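Local coordinates for aminodeoxyfutalosine deaminase (Deinococcus radiodurans, PDB 2IMR), which catalyses the zinc-dependent deamination of aminodeoxyfutalosine to futalosine, a step in menaquinone biosynthesis, at residues A[129-134]-A[156-161]; A[182-187]-A[217-222]; A[42-47]-A[84-89]. One frame throughout, in Å; residues are numbered along the deposited sequence.

The three contacts sample the two structural parts of an amidohydrolase. Contacts 1 and 2 lie in the catalytic barrel and join successive outer helices: contact 1 is apolar, without a hydrogen bond across it, whereas contact 2 adds a salt bridge across it and includes the N-cap of one of its helices. Their centres are about 25 Å apart. Contact 3 belongs to the small beta domain beside the barrel, its centre about 39 Å from that of contact 1 and about 51 Å from that of contact 2. The side chain of Val158 is about 14 Å from the zinc ion, and that of Leu222 about 9 Å from that of His213, a predicted substrate-binding residue; contact 3 lies away from these sites.

Contact 1. Residues A[129-134]-A[156-161]; sequences RGVAAA and PEVMDA
Val158 and Val131 carry this contact, which illustrates how two helices can be joined without polar bonds, by small apolar side chains packed on each other and on main chain. The two branches of Val158 do different work. Its CG1, anti to the backbone N (chi1 164°), reaches the methyl of Ala134, with 3.7 Å between Val158 CG1 and Ala134 CB. Its CG2 is directed instead at the start of the opposite helix, where it lies 3.5 Å from Gly130 C and 3.7 Å from Val131 N. Val131 is divided in the same manner: CG1 meets the methyl of Ala161, Val131 CG1 to Ala161 CB being 3.9 Å, while CG2 approaches the valine partner at 4.2 Å from Val158 CG2.

Contacts between side chain and backbone complete the interface. Val131 CG2 rests 3.7 Å from Glu157 O, a carbonyl already engaged by Ala161 N within its own helix. No hydrogen bond crosses between 129-134 and 156-161, so van der Waals packing holds them together. The CA atoms of Val131 and Val158 are 5.0 Å apart. The local axes stay 8.9 Å apart at closest approach and cross at -44°.

In the fold, helix 130-143 here packs against helix 156-163 on the outside of the barrel. Val158 also touches Val153 of strand 149-153, and Met159 extends the packing to Leu172 and Phe174 of strand 170-176. On a further side Asp160 is bound by Arg197 and Trp198 of helix 184-199, the next helix along the chain.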
ATOM      1  N   ARG A 129       9.356   8.300 -14.644  1.00 20.38           N
ATOM      2  CA  ARG A 129       8.769   9.579 -15.015  1.00 21.52           C
ATOM      3  C   ARG A 129       7.919   9.419 -16.263  1.00 19.70           C
ATOM      4  O   ARG A 129       8.335   8.764 -17.217  1.00 18.59           O
ATOM      5  CB  ARG A 129       9.866  10.600 -15.337  1.00 22.19           C
ATOM      6  CG  ARG A 129      10.942  10.764 -14.285  1.00 24.05           C
ATOM      7  CD  ARG A 129      10.567  11.800 -13.241  1.00 21.93           C
ATOM      8  NE  ARG A 129      11.695  12.035 -12.346  1.00 23.42           N
ATOM      9  CZ  ARG A 129      12.057  11.219 -11.363  1.00 23.66           C
ATOM     10  NH1 ARG A 129      11.369  10.109 -11.128  1.00 23.15           N
ATOM     11  NH2 ARG A 129      13.133  11.496 -10.634  1.00 23.88           N
ATOM     12  N   GLY A 130       6.730  10.008 -16.249  1.00 19.88           N
ATOM     13  CA  GLY A 130       5.878   9.974 -17.424  1.00 19.40           C
ATOM     14  C   GLY A 130       5.059   8.755 -17.792  1.00 20.04           C
ATOM     15  O   GLY A 130       5.155   7.683 -17.187  1.00 17.34           O
ATOM     16  N   VAL A 131       4.260   8.951 -18.837  1.00 20.06           N
ATOM     17  CA  VAL A 131       3.341   7.959 -19.372  1.00 20.40           C
ATOM     18  C   VAL A 131       3.940   6.627 -19.820  1.00 20.07           C
ATOM     19  O   VAL A 131       3.452   5.564 -19.431  1.00 19.30           O
ATOM     20  CB  VAL A 131       2.548   8.566 -20.552  1.00 19.73           C
ATOM     21  CG1 VAL A 131       1.580   7.544 -21.110  1.00 20.35           C
ATOM     22  CG2 VAL A 131       1.805   9.812 -20.086  1.00 21.18           C
ATOM     23  N   ALA A 132       4.982   6.679 -20.642  1.00 20.89           N
ATOM     24  CA  ALA A 132       5.619   5.461 -21.139  1.00 19.56           C
ATOM     25  C   ALA A 132       6.036   4.529 -20.005  1.00 19.02           C
ATOM     26  O   ALA A 132       5.698   3.347 -20.008  1.00 18.70           O
ATOM     27  CB  ALA A 132       6.831   5.816 -21.989  1.00 21.69           C
ATOM     28  N   ALA A 133       6.770   5.067 -19.039  1.00 18.53           N
ATOM     29  CA  ALA A 133       7.231   4.279 -17.902  1.00 18.53           C
ATOM     30  C   ALA A 133       6.067   3.761 -17.058  1.00 18.10           C
ATOM     31  O   ALA A 133       6.124   2.656 -16.527  1.00 17.87           O
ATOM     32  CB  ALA A 133       8.169   5.114 -17.042  1.00 18.30           C
ATOM     33  N   ALA A 134       5.016   4.566 -16.931  1.00 18.70           N
ATOM     34  CA  ALA A 134       3.847   4.168 -16.150  1.00 18.46           C
ATOM     35  C   ALA A 134       3.114   3.013 -16.830  1.00 17.83           C
ATOM     36  O   ALA A 134       2.708   2.051 -16.174  1.00 17.06           O
ATOM     37  CB  ALA A 134       2.905   5.356 -15.975  1.00 18.44           C
ATOM     38  N   PRO A 156      -0.539  14.453 -14.242  1.00 17.88           N
ATOM     39  CA  PRO A 156      -1.923  14.381 -14.718  1.00 18.11           C
ATOM     40  C   PRO A 156      -2.065  13.525 -15.986  1.00 18.09           C
ATOM     41  O   PRO A 156      -3.041  12.792 -16.147  1.00 17.95           O
ATOM     42  CB  PRO A 156      -2.274  15.844 -14.964  1.00 19.30           C
ATOM     43  CG  PRO A 156      -1.511  16.546 -13.881  1.00 19.41           C
ATOM     44  CD  PRO A 156      -0.164  15.843 -13.922  1.00 18.77           C
ATOM     45  N   GLU A 157      -1.090  13.617 -16.884  1.00 18.42           N
ATOM     46  CA  GLU A 157      -1.139  12.843 -18.121  1.00 19.20           C
ATOM     47  C   GLU A 157      -1.043  11.347 -17.850  1.00 19.27           C
ATOM     48  O   GLU A 157      -1.545  10.536 -18.626  1.00 21.13           O
ATOM     49  CB  GLU A 157      -0.032  13.293 -19.081  1.00 20.43           C
ATOM     50  CG  GLU A 157      -0.405  14.547 -19.857  1.00 25.32           C
ATOM     51  CD  GLU A 157       0.615  14.928 -20.912  1.00 25.62           C
ATOM     52  OE1 GLU A 157       1.078  14.033 -21.653  1.00 27.21           O
ATOM     53  OE2 GLU A 157       0.941  16.128 -21.008  1.00 29.68           O
ATOM     54  N   VAL A 158      -0.390  10.981 -16.752  1.00 18.26           N
ATOM     55  CA  VAL A 158      -0.282   9.578 -16.386  1.00 17.64           C
ATOM     56  C   VAL A 158      -1.656   9.125 -15.909  1.00 17.78           C
ATOM     57  O   VAL A 158      -2.111   8.038 -16.265  1.00 18.72           O
ATOM     58  CB  VAL A 158       0.776   9.365 -15.278  1.00 15.71           C
ATOM     59  CG1 VAL A 158       0.608   7.992 -14.628  1.00 13.14           C
ATOM     60  CG2 VAL A 158       2.160   9.492 -15.885  1.00 16.48           C
ATOM     61  N   MET A 159      -2.330   9.966 -15.125  1.00 17.66           N
ATOM     62  CA  MET A 159      -3.667   9.614 -14.652  1.00 17.09           C
ATOM     63  C   MET A 159      -4.575   9.402 -15.862  1.00 16.81           C
ATOM     64  O   MET A 159      -5.358   8.450 -15.900  1.00 17.24           O
ATOM     65  CB  MET A 159      -4.254  10.714 -13.761  1.00 16.99           C
ATOM     66  CG  MET A 159      -5.641  10.369 -13.207  1.00 17.71           C
ATOM     67  SD  MET A 159      -5.641   8.982 -12.033  1.00 18.58           S
ATOM     68  CE  MET A 159      -5.311   9.858 -10.469  1.00 17.28           C
ATOM     69  N   ASP A 160      -4.479  10.290 -16.849  1.00 19.16           N
ATOM     70  CA  ASP A 160      -5.300  10.160 -18.051  1.00 20.77           C
ATOM     71  C   ASP A 160      -5.099   8.781 -18.681  1.00 21.03           C
ATOM     72  O   ASP A 160      -6.060   8.099 -19.036  1.00 21.61           O
ATOM     73  CB  ASP A 160      -4.943  11.228 -19.095  1.00 22.31           C
ATOM     74  CG  ASP A 160      -5.353  12.634 -18.676  1.00 23.09           C
ATOM     75  OD1 ASP A 160      -6.345  12.777 -17.931  1.00 22.15           O
ATOM     76  OD2 ASP A 160      -4.692  13.597 -19.115  1.00 22.21           O
ATOM     77  N   ALA A 161      -3.840   8.377 -18.810  1.00 21.67           N
ATOM     78  CA  ALA A 161      -3.505   7.091 -19.414  1.00 20.75           C
ATOM     79  C   ALA A 161      -3.929   5.879 -18.588  1.00 21.44           C
ATOM     80  O   ALA A 161      -4.539   4.948 -19.113  1.00 20.72           O
ATOM     81  CB  ALA A 161      -2.006   7.025 -19.686  1.00 20.55           C
TER

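Contact 2. Residues A[182-187]-A[217-222]; sequences DKADEV and TVSHRL
Arg221 reaches across to Ala184 and Asp185, and its long side chain is a worked case of one residue serving apolar packing and charge pairing in turn. CB, CG and CD all run past the methyl of Ala184, with Arg221 CG 3.7 Å from Ala184 CB. CG stands anti to the backbone N (chi1 -177°) and the chain remains extended as far as NE, which carries the guanidinium out to the Asp185 carboxylate. There NE and NH2 converge on one oxygen: Arg221 NE and Arg221 NH2 are each 2.8 Å from Asp185 OD1. Together they make a salt bridge of individually weak bonds, bent to 126° at the hydrogen, with a longer weak one from NH2 to OD2. The carboxylate carbon lies at the edge of the guanidinium, in its plane, although the two flat groups are turned 73° apart. A water accepts a hydrogen bond from Asp185 N and, weakly, another from Arg221 NE.

Inward of the charged pair the packing is apolar. Leu222 CB lies 3.8 Å from Ala184 CB, and Leu222 CD2 is 3.7 Å from Val187 CG1, the two side chains crossing at about a right angle. Leu222 and Val187 both also touch Val176 of strand 170-176.

Ser219 caps helix 220-233: Ser219 OG accepts from Leu222 N at 3.2 Å, nearly straight, and the same oxygen touches the Ala184 methyl. Two successive outer helices, 184-199 and 220-233, thus meet by their N-terminal turns, an alpha/alpha pairing of the kind found around the beta/alpha barrel of the amidohydrolase family.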
ATOM      1  N   ASP A 182      -0.419  29.439   2.893  1.00 22.18           N
ATOM      2  CA  ASP A 182      -1.008  30.476   2.046  1.00 25.45           C
ATOM      3  C   ASP A 182      -1.406  29.990   0.658  1.00 24.43           C
ATOM      4  O   ASP A 182      -2.246  30.603  -0.000  1.00 25.09           O
ATOM      5  CB  ASP A 182      -0.050  31.667   1.912  1.00 29.82           C
ATOM      6  CG  ASP A 182       0.267  32.310   3.245  1.00 33.53           C
ATOM      7  OD1 ASP A 182      -0.640  32.376   4.102  1.00 38.21           O
ATOM      8  OD2 ASP A 182       1.416  32.762   3.436  1.00 39.18           O
ATOM      9  N   LYS A 183      -0.811  28.887   0.216  1.00 23.36           N
ATOM     10  CA  LYS A 183      -1.119  28.334  -1.099  1.00 22.60           C
ATOM     11  C   LYS A 183      -2.193  27.250  -1.047  1.00 22.34           C
ATOM     12  O   LYS A 183      -2.651  26.778  -2.082  1.00 22.04           O
ATOM     13  CB  LYS A 183       0.151  27.758  -1.734  1.00 24.51           C
ATOM     14  CG  LYS A 183       1.055  28.787  -2.391  1.00 29.10           C
ATOM     15  CD  LYS A 183       1.409  29.927  -1.458  1.00 33.02           C
ATOM     16  CE  LYS A 183       2.207  30.999  -2.194  1.00 35.37           C
ATOM     17  NZ  LYS A 183       2.568  32.133  -1.294  1.00 38.87           N
ATOM     18  N   ALA A 184      -2.604  26.870   0.156  1.00 20.20           N
ATOM     19  CA  ALA A 184      -3.597  25.816   0.325  1.00 21.14           C
ATOM     20  C   ALA A 184      -4.876  25.948  -0.500  1.00 22.00           C
ATOM     21  O   ALA A 184      -5.241  25.023  -1.226  1.00 20.97           O
ATOM     22  CB  ALA A 184      -3.949  25.668   1.806  1.00 22.34           C
ATOM     23  N   ASP A 185      -5.564  27.082  -0.395  1.00 21.23           N
ATOM     24  CA  ASP A 185      -6.817  27.256  -1.130  1.00 21.78           C
ATOM     25  C   ASP A 185      -6.678  27.061  -2.632  1.00 21.00           C
ATOM     26  O   ASP A 185      -7.466  26.342  -3.246  1.00 21.10           O
ATOM     27  CB  ASP A 185      -7.431  28.636  -0.858  1.00 23.43           C
ATOM     28  CG  ASP A 185      -7.886  28.801   0.575  1.00 27.88           C
ATOM     29  OD1 ASP A 185      -8.104  27.778   1.255  1.00 28.55           O
ATOM     30  OD2 ASP A 185      -8.043  29.957   1.022  1.00 31.64           O
ATOM     31  N   GLU A 186      -5.678  27.698  -3.227  1.00 20.51           N
ATOM     32  CA  GLU A 186      -5.492  27.577  -4.664  1.00 21.04           C
ATOM     33  C   GLU A 186      -5.044  26.185  -5.088  1.00 20.33           C
ATOM     34  O   GLU A 186      -5.463  25.695  -6.133  1.00 18.77           O
ATOM     35  CB  GLU A 186      -4.513  28.637  -5.165  1.00 22.60           C
ATOM     36  CG  GLU A 186      -5.114  30.040  -5.215  1.00 28.14           C
ATOM     37  CD  GLU A 186      -6.379  30.116  -6.072  1.00 32.17           C
ATOM     38  OE1 GLU A 186      -6.311  29.843  -7.296  1.00 32.68           O
ATOM     39  OE2 GLU A 186      -7.450  30.449  -5.519  1.00 34.03           O
ATOM     40  N   VAL A 187      -4.195  25.539  -4.292  1.00 19.41           N
ATOM     41  CA  VAL A 187      -3.755  24.195  -4.652  1.00 18.61           C
ATOM     42  C   VAL A 187      -4.954  23.254  -4.596  1.00 19.31           C
ATOM     43  O   VAL A 187      -5.134  22.412  -5.479  1.00 17.24           O
ATOM     44  CB  VAL A 187      -2.652  23.676  -3.704  1.00 18.33           C
ATOM     45  CG1 VAL A 187      -2.384  22.197  -3.975  1.00 18.67           C
ATOM     46  CG2 VAL A 187      -1.376  24.480  -3.916  1.00 19.83           C
ATOM     47  N   THR A 217       4.658  17.745   4.099  1.00 13.93           N
ATOM     48  CA  THR A 217       4.825  18.342   2.774  1.00 14.45           C
ATOM     49  C   THR A 217       3.478  18.884   2.291  1.00 14.86           C
ATOM     50  O   THR A 217       3.328  19.292   1.135  1.00 14.51           O
ATOM     51  CB  THR A 217       5.369  17.326   1.742  1.00 13.87           C
ATOM     52  OG1 THR A 217       4.514  16.180   1.698  1.00 13.97           O
ATOM     53  CG2 THR A 217       6.775  16.894   2.114  1.00 15.37           C
ATOM     54  N   VAL A 218       2.501  18.885   3.194  1.00 14.09           N
ATOM     55  CA  VAL A 218       1.157  19.391   2.908  1.00 14.17           C
ATOM     56  C   VAL A 218       0.781  20.233   4.126  1.00 14.37           C
ATOM     57  O   VAL A 218       0.811  19.734   5.246  1.00 16.09           O
ATOM     58  CB  VAL A 218       0.132  18.232   2.755  1.00 13.56           C
ATOM     59  CG1 VAL A 218      -1.281  18.791   2.527  1.00 14.01           C
ATOM     60  CG2 VAL A 218       0.530  17.339   1.578  1.00 14.00           C
ATOM     61  N   SER A 219       0.446  21.504   3.919  1.00 14.26           N
ATOM     62  CA  SER A 219       0.090  22.367   5.045  1.00 14.87           C
ATOM     63  C   SER A 219      -1.146  21.831   5.767  1.00 16.49           C
ATOM     64  O   SER A 219      -1.958  21.113   5.181  1.00 16.21           O
ATOM     65  CB  SER A 219      -0.168  23.808   4.569  1.00 13.31           C
ATOM     66  OG  SER A 219      -1.360  23.898   3.802  1.00 16.91           O
ATOM     67  N   HIS A 220      -1.288  22.181   7.044  1.00 16.10           N
ATOM     68  CA  HIS A 220      -2.435  21.717   7.817  1.00 17.90           C
ATOM     69  C   HIS A 220      -3.741  22.109   7.127  1.00 18.22           C
ATOM     70  O   HIS A 220      -4.690  21.326   7.083  1.00 18.34           O
ATOM     71  CB  HIS A 220      -2.385  22.296   9.239  1.00 18.21           C
ATOM     72  CG  HIS A 220      -2.399  23.794   9.288  1.00 20.53           C
ATOM     73  ND1 HIS A 220      -3.563  24.527   9.386  1.00 21.17           N
ATOM     74  CD2 HIS A 220      -1.391  24.696   9.240  1.00 21.85           C
ATOM     75  CE1 HIS A 220      -3.271  25.815   9.399  1.00 21.83           C
ATOM     76  NE2 HIS A 220      -1.959  25.946   9.312  1.00 21.81           N
ATOM     77  N   ARG A 221      -3.782  23.317   6.575  1.00 19.14           N
ATOM     78  CA  ARG A 221      -4.979  23.790   5.893  1.00 20.63           C
ATOM     79  C   ARG A 221      -5.308  22.947   4.658  1.00 18.99           C
ATOM     80  O   ARG A 221      -6.446  22.514   4.479  1.00 17.14           O
ATOM     81  CB  ARG A 221      -4.809  25.257   5.494  1.00 24.40           C
ATOM     82  CG  ARG A 221      -6.042  25.848   4.839  1.00 29.55           C
ATOM     83  CD  ARG A 221      -5.873  27.329   4.530  1.00 33.41           C
ATOM     84  NE  ARG A 221      -7.053  27.858   3.850  1.00 37.06           N
ATOM     85  CZ  ARG A 221      -8.275  27.869   4.375  1.00 39.11           C
ATOM     86  NH1 ARG A 221      -8.481  27.384   5.593  1.00 42.85           N
ATOM     87  NH2 ARG A 221      -9.294  28.353   3.678  1.00 41.05           N
ATOM     88  N   LEU A 222      -4.313  22.708   3.808  1.00 16.32           N
ATOM     89  CA  LEU A 222      -4.536  21.914   2.602  1.00 15.59           C
ATOM     90  C   LEU A 222      -4.906  20.468   2.955  1.00 15.73           C
ATOM     91  O   LEU A 222      -5.727  19.846   2.278  1.00 16.37           O
ATOM     92  CB  LEU A 222      -3.285  21.940   1.716  1.00 15.59           C
ATOM     93  CG  LEU A 222      -3.335  21.126   0.414  1.00 14.20           C
ATOM     94  CD1 LEU A 222      -4.534  21.559  -0.425  1.00 13.87           C
ATOM     95  CD2 LEU A 222      -2.038  21.311  -0.355  1.00 14.22           C
TER
HETATM   96  O   HOH W   1      -4.749  29.063   1.614  1.00 26.20           O

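Contact 3. Residues A[42-47]-A[84-89]; sequences TCDVLY and EERAGA
The guanidinium of Arg86 has the peptide carbon of Gly88 over the centre of one face, 3.3 Å above the plane, and the carboxylate of Asp44 at its edge. Arg86 NH2 donates to Asp44 OD2 at 2.8 Å, almost straight at 177°. This oxygen lies in the guanidinium plane, yet the nitrogen stands 41° out of the carboxylate plane, and the two planes are turned 50° apart. NH1 adds a weak bond to OD1, making a two-pronged salt bridge. The bend at chi2 turns the arginine forward along its own chain, so that the guanidinium lies over Gly88. Through a water at 2.7 Å from Arg86 NH1, the group is also linked to Thr42 OG1; a second water joins that hydroxyl to Glu84 OE1.

The backbones form a parallel bridge at Thr42 and Arg86. Thr42 N donates to Glu85 O at 2.8 Å, and Ala87 N returns a bond to Thr42 O of 2.7 Å. Past Arg86 and Cys43 the two chains leave their strands. Gly88 has a positive phi, and Cys43 CA makes a CA-H...O contact with Gly88 O at 3.1 Å. Val45 N binds Ala89 O at 2.8 Å, while Asp44 N reaches the same oxygen only weakly.

These bonds run from one sheet into the next. Strand 83-86 borders 38-43 at the edge of a mixed four-stranded sheet, and past the break at Asp44 strand 45-47 pairs in parallel with 90-91, as Val45 and Tyr47 bond to Ile91. A small beta domain of this kind beside the barrel is found in many amidohydrolases.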
ATOM      1  N   THR A  42      -0.994 -29.787  -2.156  1.00 21.98           N
ATOM      2  CA  THR A  42      -0.772 -29.298  -0.801  1.00 23.04           C
ATOM      3  C   THR A  42       0.159 -28.089  -0.768  1.00 23.72           C
ATOM      4  O   THR A  42       1.050 -27.946  -1.607  1.00 23.64           O
ATOM      5  CB  THR A  42      -0.185 -30.397   0.101  1.00 22.63           C
ATOM      6  OG1 THR A  42       1.109 -30.778  -0.380  1.00 26.35           O
ATOM      7  CG2 THR A  42      -1.095 -31.616   0.106  1.00 22.32           C
ATOM      8  N   CYS A  43      -0.060 -27.219   0.212  1.00 23.09           N
ATOM      9  CA  CYS A  43       0.751 -26.017   0.368  1.00 23.37           C
ATOM     10  C   CYS A  43       0.961 -25.708   1.844  1.00 25.52           C
ATOM     11  O   CYS A  43       0.386 -26.369   2.713  1.00 24.69           O
ATOM     12  CB  CYS A  43       0.076 -24.831  -0.328  1.00 22.05           C
ATOM     13  SG  CYS A  43      -1.620 -24.449   0.207  1.00 24.14           S
ATOM     14  N   ASP A  44       1.784 -24.705   2.130  1.00 26.13           N
ATOM     15  CA  ASP A  44       2.043 -24.335   3.513  1.00 27.17           C
ATOM     16  C   ASP A  44       0.959 -23.405   4.013  1.00 27.10           C
ATOM     17  O   ASP A  44       0.551 -23.479   5.172  1.00 28.11           O
ATOM     18  CB  ASP A  44       3.415 -23.673   3.642  1.00 29.17           C
ATOM     19  CG  ASP A  44       4.542 -24.602   3.239  1.00 31.34           C
ATOM     20  OD1 ASP A  44       4.488 -25.793   3.610  1.00 35.08           O
ATOM     21  OD2 ASP A  44       5.485 -24.146   2.560  1.00 34.61           O
ATOM     22  N   VAL A  45       0.493 -22.525   3.137  1.00 26.48           N
ATOM     23  CA  VAL A  45      -0.560 -21.587   3.488  1.00 26.00           C
ATOM     24  C   VAL A  45      -1.563 -21.460   2.356  1.00 26.79           C
ATOM     25  O   VAL A  45      -1.203 -21.163   1.213  1.00 24.67           O
ATOM     26  CB  VAL A  45       0.001 -20.180   3.800  1.00 26.02           C
ATOM     27  CG1 VAL A  45      -1.145 -19.210   4.036  1.00 25.79           C
ATOM     28  CG2 VAL A  45       0.900 -20.239   5.019  1.00 26.65           C
ATOM     29  N   LEU A  46      -2.828 -21.686   2.687  1.00 25.04           N
ATOM     30  CA  LEU A  46      -3.908 -21.597   1.723  1.00 26.37           C
ATOM     31  C   LEU A  46      -4.879 -20.480   2.075  1.00 26.95           C
ATOM     32  O   LEU A  46      -5.270 -20.334   3.231  1.00 27.96           O
ATOM     33  CB  LEU A  46      -4.679 -22.917   1.680  1.00 26.20           C
ATOM     34  CG  LEU A  46      -6.093 -22.828   1.097  1.00 27.68           C
ATOM     35  CD1 LEU A  46      -6.019 -22.678  -0.410  1.00 28.61           C
ATOM     36  CD2 LEU A  46      -6.884 -24.078   1.467  1.00 28.55           C
ATOM     37  N   TYR A  47      -5.261 -19.686   1.083  1.00 27.95           N
ATOM     38  CA  TYR A  47      -6.241 -18.635   1.308  1.00 29.04           C
ATOM     39  C   TYR A  47      -7.293 -18.741   0.212  1.00 30.61           C
ATOM     40  O   TYR A  47      -6.987 -18.592  -0.971  1.00 29.04           O
ATOM     41  CB  TYR A  47      -5.610 -17.241   1.285  1.00 30.34           C
ATOM     42  CG  TYR A  47      -6.627 -16.175   1.628  1.00 31.26           C
ATOM     43  CD1 TYR A  47      -7.223 -16.142   2.890  1.00 31.93           C
ATOM     44  CD2 TYR A  47      -7.062 -15.259   0.672  1.00 30.27           C
ATOM     45  CE1 TYR A  47      -8.233 -15.228   3.189  1.00 31.43           C
ATOM     46  CE2 TYR A  47      -8.072 -14.340   0.961  1.00 30.99           C
ATOM     47  CZ  TYR A  47      -8.654 -14.335   2.223  1.00 31.97           C
ATOM     48  OH  TYR A  47      -9.666 -13.448   2.514  1.00 31.47           O
ATOM     49  N   GLU A  84      -1.159 -37.083  -4.595  1.00 35.35           N
ATOM     50  CA  GLU A  84      -0.719 -35.833  -3.988  1.00 34.90           C
ATOM     51  C   GLU A  84       0.362 -35.126  -4.784  1.00 33.71           C
ATOM     52  O   GLU A  84       1.170 -35.753  -5.471  1.00 35.05           O
ATOM     53  CB  GLU A  84      -0.224 -36.061  -2.558  1.00 37.06           C
ATOM     54  CG  GLU A  84      -1.344 -36.149  -1.540  1.00 39.84           C
ATOM     55  CD  GLU A  84      -0.840 -36.169  -0.110  1.00 41.71           C
ATOM     56  OE1 GLU A  84      -0.156 -35.204   0.301  1.00 41.50           O
ATOM     57  OE2 GLU A  84      -1.136 -37.154   0.604  1.00 44.98           O
ATOM     58  N   GLU A  85       0.351 -33.804  -4.681  1.00 31.60           N
ATOM     59  CA  GLU A  85       1.305 -32.939  -5.355  1.00 29.96           C
ATOM     60  C   GLU A  85       1.696 -31.827  -4.392  1.00 28.25           C
ATOM     61  O   GLU A  85       0.827 -31.164  -3.838  1.00 27.48           O
ATOM     62  CB  GLU A  85       0.668 -32.289  -6.585  1.00 29.38           C
ATOM     63  CG  GLU A  85       0.528 -33.159  -7.816  1.00 31.75           C
ATOM     64  CD  GLU A  85      -0.187 -32.423  -8.934  1.00 31.66           C
ATOM     65  OE1 GLU A  85       0.097 -31.225  -9.129  1.00 35.38           O
ATOM     66  OE2 GLU A  85      -1.032 -33.034  -9.620  1.00 34.76           O
ATOM     67  N   ARG A  86       2.994 -31.632  -4.184  1.00 27.96           N
ATOM     68  CA  ARG A  86       3.472 -30.553  -3.326  1.00 27.34           C
ATOM     69  C   ARG A  86       3.377 -29.304  -4.202  1.00 26.66           C
ATOM     70  O   ARG A  86       4.103 -29.180  -5.186  1.00 28.53           O
ATOM     71  CB  ARG A  86       4.923 -30.808  -2.912  1.00 28.26           C
ATOM     72  CG  ARG A  86       5.670 -29.574  -2.413  1.00 32.02           C
ATOM     73  CD  ARG A  86       4.955 -28.859  -1.273  1.00 33.88           C
ATOM     74  NE  ARG A  86       5.732 -27.714  -0.801  1.00 35.00           N
ATOM     75  CZ  ARG A  86       5.364 -26.899   0.182  1.00 35.35           C
ATOM     76  NH1 ARG A  86       4.215 -27.092   0.816  1.00 37.50           N
ATOM     77  NH2 ARG A  86       6.151 -25.888   0.534  1.00 35.84           N
ATOM     78  N   ALA A  87       2.486 -28.382  -3.852  1.00 24.43           N
ATOM     79  CA  ALA A  87       2.288 -27.188  -4.667  1.00 23.39           C
ATOM     80  C   ALA A  87       2.986 -25.908  -4.217  1.00 21.25           C
ATOM     81  O   ALA A  87       2.633 -24.822  -4.668  1.00 23.16           O
ATOM     82  CB  ALA A  87       0.797 -26.931  -4.828  1.00 21.78           C
ATOM     83  N   GLY A  88       3.970 -26.028  -3.335  1.00 21.15           N
ATOM     84  CA  GLY A  88       4.685 -24.844  -2.888  1.00 22.17           C
ATOM     85  C   GLY A  88       4.200 -24.253  -1.580  1.00 23.42           C
ATOM     86  O   GLY A  88       3.376 -24.846  -0.883  1.00 24.49           O
ATOM     87  N   ALA A  89       4.702 -23.067  -1.255  1.00 21.80           N
ATOM     88  CA  ALA A  89       4.340 -22.408  -0.005  1.00 23.28           C
ATOM     89  C   ALA A  89       2.939 -21.816   0.036  1.00 22.34           C
ATOM     90  O   ALA A  89       2.213 -21.981   1.017  1.00 23.50           O
ATOM     91  CB  ALA A  89       5.364 -21.320   0.319  1.00 24.89           C
TER
HETATM   92  O   HOH W   2       2.925 -29.473   1.220  1.00 29.28           O
HETATM   93  O   HOH W   3       2.020 -33.558  -0.283  1.00 35.63           O